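Putative GH105 family protein (PDB 3QWT) is of unknown function but, as a possible GH105 member with an alpha/alpha-toroid fold, may release unsaturated uronyl sugars from oligosaccharides by hydrolysis. Local coordinates at residues W65-G70 with N108-A113; G72-Y77 with P114-A119; D58-A63 with L359-Y364. All blocks are in the same frame, centred on the assembly; numbering follows the deposited sequence.

Contact 1: residues W65-G70 with N108-A113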
loop_
_atom_site.group_PDB
_atom_site.type_symbol
_atom_site.label_atom_id
_atom_site.label_comp_id
_atom_site.label_asym_id
_atom_site.label_seq_id
_atom_site.Cartn_x
_atom_site.Cartn_y
_atom_site.Cartn_z
ATOM N N TRP A 65 -18.679 42.616 7.614
ATOM C CA TRP A 65 -18.476 41.278 7.088
ATOM C C TRP A 65 -18.758 41.213 5.590
ATOM O O TRP A 65 -19.909 41.089 5.169
ATOM C CB TRP A 65 -19.375 40.283 7.822
ATOM C CG TRP A 65 -19.139 38.814 7.481
ATOM C CD1 TRP A 65 -18.585 38.292 6.335
ATOM C CD2 TRP A 65 -19.453 37.686 8.321
ATOM N NE1 TRP A 65 -18.546 36.905 6.412
ATOM C CE2 TRP A 65 -19.076 36.515 7.617
ATOM C CE3 TRP A 65 -20.036 37.556 9.589
ATOM C CZ2 TRP A 65 -19.259 35.238 8.147
ATOM C CZ3 TRP A 65 -20.211 36.284 10.120
ATOM C CH2 TRP A 65 -19.829 35.141 9.397
ATOM N N GLU A 66 -17.712 41.312 4.785
ATOM C CA GLU A 66 -17.818 40.922 3.383
ATOM C C GLU A 66 -16.483 40.514 2.765
ATOM O O GLU A 66 -15.482 40.364 3.462
ATOM C CB GLU A 66 -18.491 41.990 2.526
ATOM C CG GLU A 66 -19.084 41.378 1.258
ATOM C CD GLU A 66 -19.290 42.389 0.197
ATOM O OE1 GLU A 66 -20.249 42.247 -0.585
ATOM O OE2 GLU A 66 -18.488 43.338 0.144
ATOM N N TRP A 67 -16.477 40.327 1.454
ATOM C CA TRP A 67 -15.294 39.784 0.791
ATOM C C TRP A 67 -14.065 40.607 1.123
ATOM O O TRP A 67 -12.950 40.091 1.170
ATOM C CB TRP A 67 -15.495 39.680 -0.726
ATOM C CG TRP A 67 -15.571 41.008 -1.428
ATOM C CD1 TRP A 67 -16.691 41.763 -1.639
ATOM C CD2 TRP A 67 -14.484 41.738 -2.006
ATOM N NE1 TRP A 67 -16.369 42.912 -2.313
ATOM C CE2 TRP A 67 -15.020 42.925 -2.550
ATOM C CE3 TRP A 67 -13.110 41.505 -2.114
ATOM C CZ2 TRP A 67 -14.231 43.878 -3.194
ATOM C CZ3 TRP A 67 -12.327 42.444 -2.761
ATOM C CH2 TRP A 67 -12.892 43.624 -3.289
ATOM N N THR A 68 -14.274 41.883 1.383
ATOM C CA THR A 68 -13.154 42.798 1.553
ATOM C C THR A 68 -12.400 42.418 2.810
ATOM O O THR A 68 -11.181 42.295 2.806
ATOM C CB THR A 68 -13.625 44.271 1.633
ATOM O OG1 THR A 68 -14.472 44.445 2.781
ATOM C CG2 THR A 68 -14.388 44.648 0.362
ATOM N N HIS A 69 -13.145 42.225 3.890
ATOM C CA HIS A 69 -12.579 41.706 5.127
ATOM C C HIS A 69 -11.930 40.351 4.894
ATOM O O HIS A 69 -10.923 40.023 5.515
ATOM C CB HIS A 69 -13.672 41.599 6.196
ATOM C CG HIS A 69 -14.521 42.825 6.286
ATOM N ND1 HIS A 69 -15.608 43.037 5.469
ATOM C CD2 HIS A 69 -14.402 43.937 7.049
ATOM C CE1 HIS A 69 -16.145 44.210 5.745
ATOM N NE2 HIS A 69 -15.429 44.777 6.702
ATOM N N GLY A 70 -12.509 39.573 3.986
ATOM C CA GLY A 70 -11.960 38.264 3.656
ATOM C C GLY A 70 -10.539 38.421 3.151
ATOM O O GLY A 70 -9.619 37.759 3.624
ATOM N N ASN A 108 -23.000 33.720 0.617
ATOM C CA ASN A 108 -22.844 34.023 -0.800
ATOM C C ASN A 108 -21.370 33.980 -1.190
ATOM O O ASN A 108 -20.503 33.780 -0.334
ATOM C CB ASN A 108 -23.446 35.390 -1.134
ATOM C CG ASN A 108 -22.826 36.512 -0.326
ATOM O OD1 ASN A 108 -21.623 36.784 -0.430
ATOM N ND2 ASN A 108 -23.648 37.181 0.486
ATOM N N VAL A 109 -21.083 34.197 -2.473
ATOM C CA VAL A 109 -19.721 34.051 -2.982
ATOM C C VAL A 109 -18.741 34.889 -2.167
ATOM O O VAL A 109 -17.618 34.464 -1.917
ATOM C CB VAL A 109 -19.620 34.380 -4.493
ATOM C CG1 VAL A 109 -19.830 35.877 -4.761
ATOM C CG2 VAL A 109 -18.276 33.935 -5.047
ATOM N N ASN A 110 -19.189 36.066 -1.729
ATOM C CA ASN A 110 -18.319 37.025 -1.022
ATOM C C ASN A 110 -18.167 36.842 0.484
ATOM O O ASN A 110 -17.059 36.920 1.022
ATOM C CB ASN A 110 -18.743 38.457 -1.318
ATOM C CG ASN A 110 -18.486 38.843 -2.775
ATOM O OD1 ASN A 110 -17.539 38.359 -3.389
ATOM N ND2 ASN A 110 -19.334 39.711 -3.326
ATOM N N THR A 111 -19.270 36.604 1.174
ATOM C CA THR A 111 -19.186 36.404 2.620
ATOM C C THR A 111 -18.420 35.105 2.983
ATOM O O THR A 111 -18.090 34.861 4.148
ATOM C CB THR A 111 -20.582 36.421 3.250
ATOM O OG1 THR A 111 -21.388 35.393 2.658
ATOM C CG2 THR A 111 -21.257 37.803 3.043
HETATM N N MSE A 112 -18.116 34.303 1.968
HETATM C CA MSE A 112 -17.326 33.070 2.115
HETATM C C MSE A 112 -15.847 33.354 2.385
HETATM O O MSE A 112 -15.195 32.630 3.148
HETATM C CB MSE A 112 -17.476 32.208 0.841
HETATM C CG MSE A 112 -16.600 30.955 0.772
HETATM SE SE MSE A 112 -17.247 29.474 1.925
HETATM C CE MSE A 112 -18.974 29.257 1.151
ATOM N N ALA A 113 -15.330 34.414 1.764
ATOM C CA ALA A 113 -13.884 34.711 1.768
ATOM C C ALA A 113 -13.186 34.584 3.112
ATOM O O ALA A 113 -12.103 34.006 3.186
ATOM C CB ALA A 113 -13.614 36.088 1.160
HETATM O O HOH W 1 -21.881 40.738 -1.577
HETATM O O HOH W 2 -9.586 35.051 4.390
#
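Trp65 and Thr111 supply the one direct hydrogen bond between residues 65-70 and 108-113. The indole NE1 of Trp65 donates to the carbonyl O of Thr111 at 3.1 Å. The bond is nearly straight (162° at the hydrogen), and the acceptor lies at the edge of the indole, in its plane, offering a lone pair. With Trp65 CG turned anti to the backbone N (chi1 -173°), the indole reaches across Thr111 at about a right angle.

A water extends the polar contact, donating to both Gly70 O (2.8 Å) and Ala113 O (3.0 Å), and so bridges the two backbones. Another lies between Glu66 OE1 and Asn110 ND2, but its approach to OE1, at 2.4 Å, is too short to be trusted, and that side of the bridge is doubtful.

Packing centres on Asn110. Its CB lies 3.5 Å from Trp67 CB, and the amide continues alongside the indole, the two planes inclined by 45°; Asn110 CG comes within 3.6 Å of Trp67 CD1. A CA-H...O contact from Trp67 CA to Asn110 O, 3.4 Å long, adds to this approach. Further along, Ala113 CB sits 3.7 Å from Gly70 CA, methyl against bare backbone.

Within 108-113 the chain is shaped by an Asx motif, in which Asn108 OD1 accepts from Thr111 N, and by a type I turn from Asn110 to Ala113. Asn110 ND2 also binds a glycerol molecule, probably from the crystallisation liquor, which may mark a pocket. The arrangement joins the first turn of helix 67-83 to the loop before helix 114-125, consistent with two neighbouring, probably inner, helices of an alpha/alpha toroid, met here at their N-terminal ends.

Contact 2: residues G72-Y77 with P114-A119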
loop_
_atom_site.group_PDB
_atom_site.type_symbol
_atom_site.label_atom_id
_atom_site.label_comp_id
_atom_site.label_asym_id
_atom_site.label_seq_id
_atom_site.Cartn_x
_atom_site.Cartn_y
_atom_site.Cartn_z
ATOM N N GLY A 72 -8.708 41.151 3.486
ATOM C CA GLY A 72 -7.969 41.740 4.592
ATOM C C GLY A 72 -7.372 40.706 5.541
ATOM O O GLY A 72 -6.178 40.727 5.831
ATOM N N LEU A 73 -8.201 39.788 6.027
ATOM C CA LEU A 73 -7.717 38.781 6.968
ATOM C C LEU A 73 -6.600 37.919 6.351
ATOM O O LEU A 73 -5.675 37.495 7.040
ATOM C CB LEU A 73 -8.872 37.896 7.474
ATOM C CG LEU A 73 -9.993 38.593 8.281
ATOM C CD1 LEU A 73 -11.319 37.835 8.160
ATOM C CD2 LEU A 73 -9.616 38.781 9.760
ATOM N N TYR A 74 -6.690 37.653 5.057
ATOM C CA TYR A 74 -5.723 36.759 4.417
ATOM C C TYR A 74 -4.350 37.433 4.337
ATOM O O TYR A 74 -3.321 36.833 4.657
ATOM C CB TYR A 74 -6.229 36.365 3.035
ATOM C CG TYR A 74 -5.493 35.239 2.370
ATOM C CD1 TYR A 74 -5.207 34.069 3.055
ATOM C CD2 TYR A 74 -5.117 35.332 1.035
ATOM C CE1 TYR A 74 -4.547 33.028 2.438
ATOM C CE2 TYR A 74 -4.463 34.301 0.408
ATOM C CZ TYR A 74 -4.178 33.143 1.114
ATOM O OH TYR A 74 -3.525 32.105 0.492
ATOM N N GLY A 75 -4.342 38.699 3.931
ATOM C CA GLY A 75 -3.112 39.467 3.900
ATOM C C GLY A 75 -2.455 39.500 5.270
ATOM O O GLY A 75 -1.261 39.254 5.402
HETATM N N MSE A 76 -3.242 39.805 6.295
HETATM C CA MSE A 76 -2.761 39.741 7.673
HETATM C C MSE A 76 -2.227 38.355 8.009
HETATM O O MSE A 76 -1.151 38.222 8.608
HETATM C CB MSE A 76 -3.883 40.093 8.650
HETATM C CG MSE A 76 -4.279 41.557 8.639
HETATM SE SE MSE A 76 -5.657 41.934 9.991
HETATM C CE MSE A 76 -6.005 43.796 9.527
ATOM N N TYR A 77 -2.978 37.320 7.634
ATOM C CA TYR A 77 -2.574 35.965 7.990
ATOM C C TYR A 77 -1.190 35.697 7.425
ATOM O O TYR A 77 -0.310 35.210 8.125
ATOM C CB TYR A 77 -3.558 34.888 7.513
ATOM C CG TYR A 77 -3.057 33.527 7.918
ATOM C CD1 TYR A 77 -3.115 33.128 9.246
ATOM C CD2 TYR A 77 -2.453 32.674 6.997
ATOM C CE1 TYR A 77 -2.613 31.899 9.649
ATOM C CE2 TYR A 77 -1.942 31.435 7.396
ATOM C CZ TYR A 77 -2.031 31.062 8.726
ATOM O OH TYR A 77 -1.541 29.851 9.150
ATOM N N PRO A 114 -13.794 35.115 4.188
ATOM C CA PRO A 114 -13.088 34.999 5.472
ATOM C C PRO A 114 -12.807 33.553 5.933
ATOM O O PRO A 114 -11.965 33.342 6.801
ATOM C CB PRO A 114 -14.026 35.711 6.455
ATOM C CG PRO A 114 -14.726 36.749 5.586
ATOM C CD PRO A 114 -14.929 36.060 4.255
ATOM N N PHE A 115 -13.484 32.568 5.373
ATOM C CA PHE A 115 -13.287 31.213 5.890
ATOM C C PHE A 115 -11.966 30.576 5.471
ATOM O O PHE A 115 -11.476 29.647 6.125
ATOM C CB PHE A 115 -14.512 30.343 5.650
ATOM C CG PHE A 115 -15.707 30.823 6.413
ATOM C CD1 PHE A 115 -15.798 30.595 7.777
ATOM C CD2 PHE A 115 -16.693 31.576 5.787
ATOM C CE1 PHE A 115 -16.880 31.068 8.495
ATOM C CE2 PHE A 115 -17.778 32.049 6.498
ATOM C CZ PHE A 115 -17.875 31.796 7.855
ATOM N N LEU A 116 -11.374 31.129 4.413
ATOM C CA LEU A 116 -10.001 30.834 4.063
ATOM C C LEU A 116 -9.077 31.054 5.272
ATOM O O LEU A 116 -8.301 30.175 5.639
ATOM C CB LEU A 116 -9.562 31.698 2.872
ATOM C CG LEU A 116 -8.083 31.606 2.481
ATOM C CD1 LEU A 116 -7.636 30.169 2.314
ATOM C CD2 LEU A 116 -7.822 32.386 1.187
ATOM N N THR A 117 -9.169 32.222 5.899
ATOM C CA THR A 117 -8.282 32.526 7.024
ATOM C C THR A 117 -8.647 31.723 8.269
ATOM O O THR A 117 -7.773 31.267 9.017
ATOM C CB THR A 117 -8.268 34.024 7.319
ATOM O OG1 THR A 117 -7.805 34.720 6.156
ATOM C CG2 THR A 117 -7.358 34.349 8.496
ATOM N N LEU A 118 -9.944 31.535 8.478
ATOM C CA LEU A 118 -10.403 30.744 9.599
ATOM C C LEU A 118 -9.871 29.315 9.479
ATOM O O LEU A 118 -9.487 28.686 10.482
ATOM C CB LEU A 118 -11.928 30.726 9.655
ATOM C CG LEU A 118 -12.449 30.142 10.967
ATOM C CD1 LEU A 118 -12.048 30.993 12.195
ATOM C CD2 LEU A 118 -13.958 29.917 10.896
ATOM N N ALA A 119 -9.843 28.814 8.248
ATOM C CA ALA A 119 -9.344 27.467 8.021
ATOM C C ALA A 119 -7.923 27.363 8.542
ATOM O O ALA A 119 -7.587 26.416 9.241
ATOM C CB ALA A 119 -9.418 27.070 6.527
#
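Thr117 projects from residues 114-119 of helix 114-125 into the angle between Leu73, Tyr74 and Tyr77, in residues 72-77 of helix 67-83. Its CB lies 3.9 Å from Leu73 CB, where the two helices bring their facing sides together. From there the side chain forks. The hydroxyl OG1 settles against the backbone of the other helix, 3.4 Å from Tyr74 CA; Tyr74 N is close as well, but the angle is too poor for a hydrogen bond. The methyl branch CG2, placed anti to the backbone N by a chi1 of -60° for OG1, turns along the helix to meet Tyr77 CB at 4.0 Å.

On one flank of Thr117, Leu116 lays its CD2 methyl over the face of the Tyr74 ring, 3.5 Å from the centroid and only 10° off the ring normal, a well-centred CH-pi contact. The phenol oxygen of Tyr74 reaches beyond this pair to Asp243, whose carboxylate holds it by a hydrogen bond. Toward the start of both segments, Leu73 CD1 packs on Pro114 CB at 3.8 Å. Leu73 also touches Trp95 and Phe96 of helix 86-102, while Leu116 is backed by Met172, Leu176 and Pro177 of helix 170-184.

The two short axes approach to 8.5 Å and run in roughly the same direction, 32° apart, consistent with successive inner helices of the alpha/alpha toroid, helix 86-102 running between them in the chain. Methyl, ring and proline surfaces dominate this buried interface, and direct hydrogen bonding plays no part between the segments, so cohesion here should come chiefly from dispersion and the hydrophobic effect.

Contact 3: residues D58-A63 with L359-Y364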
loop_
_atom_site.group_PDB
_atom_site.type_symbol
_atom_site.label_atom_id
_atom_site.label_comp_id
_atom_site.label_asym_id
_atom_site.label_seq_id
_atom_site.Cartn_x
_atom_site.Cartn_y
_atom_site.Cartn_z
ATOM N N ASP A 58 -21.349 47.664 6.144
ATOM C CA ASP A 58 -20.128 48.446 5.990
ATOM C C ASP A 58 -19.040 47.590 5.347
ATOM O O ASP A 58 -18.494 46.676 5.964
ATOM C CB ASP A 58 -19.669 49.017 7.338
ATOM C CG ASP A 58 -18.505 49.999 7.201
ATOM O OD1 ASP A 58 -18.113 50.341 6.059
ATOM O OD2 ASP A 58 -17.983 50.430 8.249
ATOM N N THR A 59 -18.750 47.918 4.099
ATOM C CA THR A 59 -17.862 47.167 3.220
ATOM C C THR A 59 -16.420 47.670 3.348
ATOM O O THR A 59 -15.464 47.022 2.887
ATOM C CB THR A 59 -18.344 47.400 1.769
ATOM O OG1 THR A 59 -19.039 46.250 1.298
ATOM C CG2 THR A 59 -17.221 47.766 0.835
ATOM N N LYS A 60 -16.284 48.826 3.999
ATOM C CA LYS A 60 -15.034 49.578 4.037
ATOM C C LYS A 60 -14.437 49.651 5.450
ATOM O O LYS A 60 -13.234 49.437 5.628
ATOM C CB LYS A 60 -15.255 50.975 3.429
ATOM C CG LYS A 60 -14.275 52.038 3.861
ATOM C CD LYS A 60 -14.818 53.431 3.522
ATOM C CE LYS A 60 -14.041 54.078 2.388
ATOM N NZ LYS A 60 -12.729 54.621 2.838
ATOM N N GLY A 61 -15.274 49.952 6.442
ATOM C CA GLY A 61 -14.878 49.843 7.842
ATOM C C GLY A 61 -14.561 48.402 8.261
ATOM O O GLY A 61 -15.028 47.436 7.646
ATOM N N TRP A 62 -13.778 48.256 9.325
ATOM C CA TRP A 62 -13.308 46.949 9.764
ATOM C C TRP A 62 -14.401 46.095 10.405
ATOM O O TRP A 62 -14.410 44.861 10.261
ATOM C CB TRP A 62 -12.122 47.108 10.721
ATOM C CG TRP A 62 -11.390 45.801 11.055
ATOM C CD1 TRP A 62 -11.044 45.344 12.302
ATOM C CD2 TRP A 62 -10.915 44.821 10.128
ATOM N NE1 TRP A 62 -10.381 44.140 12.199
ATOM C CE2 TRP A 62 -10.299 43.795 10.878
ATOM C CE3 TRP A 62 -10.955 44.706 8.737
ATOM C CZ2 TRP A 62 -9.734 42.672 10.282
ATOM C CZ3 TRP A 62 -10.398 43.588 8.148
ATOM C CH2 TRP A 62 -9.791 42.587 8.918
ATOM N N ALA A 63 -15.336 46.740 11.094
ATOM C CA ALA A 63 -16.348 45.992 11.828
ATOM C C ALA A 63 -17.381 45.310 10.922
ATOM O O ALA A 63 -18.374 44.767 11.409
ATOM C CB ALA A 63 -17.026 46.873 12.864
ATOM N N LEU A 359 -12.282 56.219 -6.358
ATOM C CA LEU A 359 -11.077 55.820 -5.638
ATOM C C LEU A 359 -11.231 56.010 -4.129
ATOM O O LEU A 359 -11.782 57.014 -3.683
ATOM C CB LEU A 359 -9.882 56.619 -6.148
ATOM C CG LEU A 359 -9.609 56.457 -7.641
ATOM C CD1 LEU A 359 -8.699 57.553 -8.164
ATOM C CD2 LEU A 359 -9.022 55.085 -7.932
ATOM N N THR A 360 -10.748 55.059 -3.339
ATOM C CA THR A 360 -10.905 55.149 -1.884
ATOM C C THR A 360 -10.249 53.964 -1.180
ATOM O O THR A 360 -10.123 52.891 -1.755
ATOM C CB THR A 360 -12.397 55.198 -1.466
ATOM O OG1 THR A 360 -12.505 55.502 -0.067
ATOM C CG2 THR A 360 -13.078 53.855 -1.749
ATOM N N SER A 361 -9.856 54.167 0.073
ATOM C CA SER A 361 -9.151 53.154 0.835
ATOM C C SER A 361 -10.058 51.969 1.190
ATOM O O SER A 361 -11.230 52.149 1.481
ATOM C CB SER A 361 -8.572 53.787 2.098
ATOM O OG SER A 361 -9.592 54.403 2.867
HETATM N N MSE A 362 -9.523 50.755 1.150
HETATM C CA MSE A 362 -10.346 49.582 1.433
HETATM C C MSE A 362 -9.550 48.489 2.121
HETATM O O MSE A 362 -8.333 48.417 1.978
HETATM C CB MSE A 362 -10.978 49.039 0.144
HETATM C CG MSE A 362 -11.872 50.060 -0.552
HETATM SE SE MSE A 362 -13.552 50.276 0.432
HETATM C CE MSE A 362 -14.486 48.739 -0.331
ATOM N N PRO A 363 -10.237 47.644 2.898
ATOM C CA PRO A 363 -9.573 46.496 3.525
ATOM C C PRO A 363 -8.700 45.731 2.523
ATOM O O PRO A 363 -7.552 45.427 2.823
ATOM C CB PRO A 363 -10.748 45.632 3.994
ATOM C CG PRO A 363 -11.827 46.624 4.289
ATOM C CD PRO A 363 -11.660 47.739 3.266
ATOM N N TYR A 364 -9.222 45.448 1.338
ATOM C CA TYR A 364 -8.446 44.702 0.347
ATOM C C TYR A 364 -7.277 45.511 -0.226
ATOM O O TYR A 364 -6.242 44.946 -0.588
ATOM C CB TYR A 364 -9.345 44.191 -0.771
ATOM C CG TYR A 364 -10.125 45.268 -1.477
ATOM C CD1 TYR A 364 -9.558 45.995 -2.516
ATOM C CD2 TYR A 364 -11.437 45.547 -1.118
ATOM C CE1 TYR A 364 -10.279 46.983 -3.177
ATOM C CE2 TYR A 364 -12.168 46.524 -1.773
ATOM C CZ TYR A 364 -11.584 47.245 -2.798
ATOM O OH TYR A 364 -12.318 48.222 -3.447
#
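The loop that leads into helix 67-83 meets the N-terminal end of helix 363-377 here, closing the chain on itself between its early and late parts. Lys60 carries the contact. Its chain leaves with CG anti to the backbone N (chi1 157°) and bends at chi3 and chi4, which brings NZ to a group of oxygens: Thr360 OG1 at 3.0 Å, Ser361 O at 3.2 Å and, more weakly, Ser361 OG. The ammonium group approaches Ser361 O from 21° outside the carbonyl plane. Nearer its root, Lys60 CB rests 3.5 Å from the selenium of Met362, whose bent side chain crosses it at about a right angle. Pro363 turns its CG-CD side to the loop backbone, CD 3.3 Å from Lys60 O.

Asp58 OD1 shapes the loop by accepting from both Lys60 N and Gly61 N on the same face of its carboxylate, an Asx turn within an Asx motif. Ile40 touches both Lys60 and Ser361. Thr360 is backbone-bonded to Thr341, Pro363 packs on Thr68 of helix 67-83, and Trp62 reaches Leu73 of that helix and Ile91 of helix 86-102.

Helix 67-83 ties the three contacts together. Contacts 1 and 2, with centres about 10 Å apart, follow one another along it, and on the other side pass from the loop 108-113 into helix 114-125; Pro114 CG packs 3.7 Å from Gly70 CA at the junction. Contact 3, centred about 12 Å from contact 1, holds the preceding loop: Thr59 O probably accepts from Thr68 OG1 at 2.8 Å, and Gly61 O from His69 NE2 at 2.9 Å. The stacked rings of Trp67 and Tyr364 add a further bridge between contacts 1 and 3. Trp62 of contact 3 touches Leu73 and Met76 of contact 2. A glycerol, probably from the crystallisation liquor, lies beside Asn110 of contact 1 and may mark a pocket.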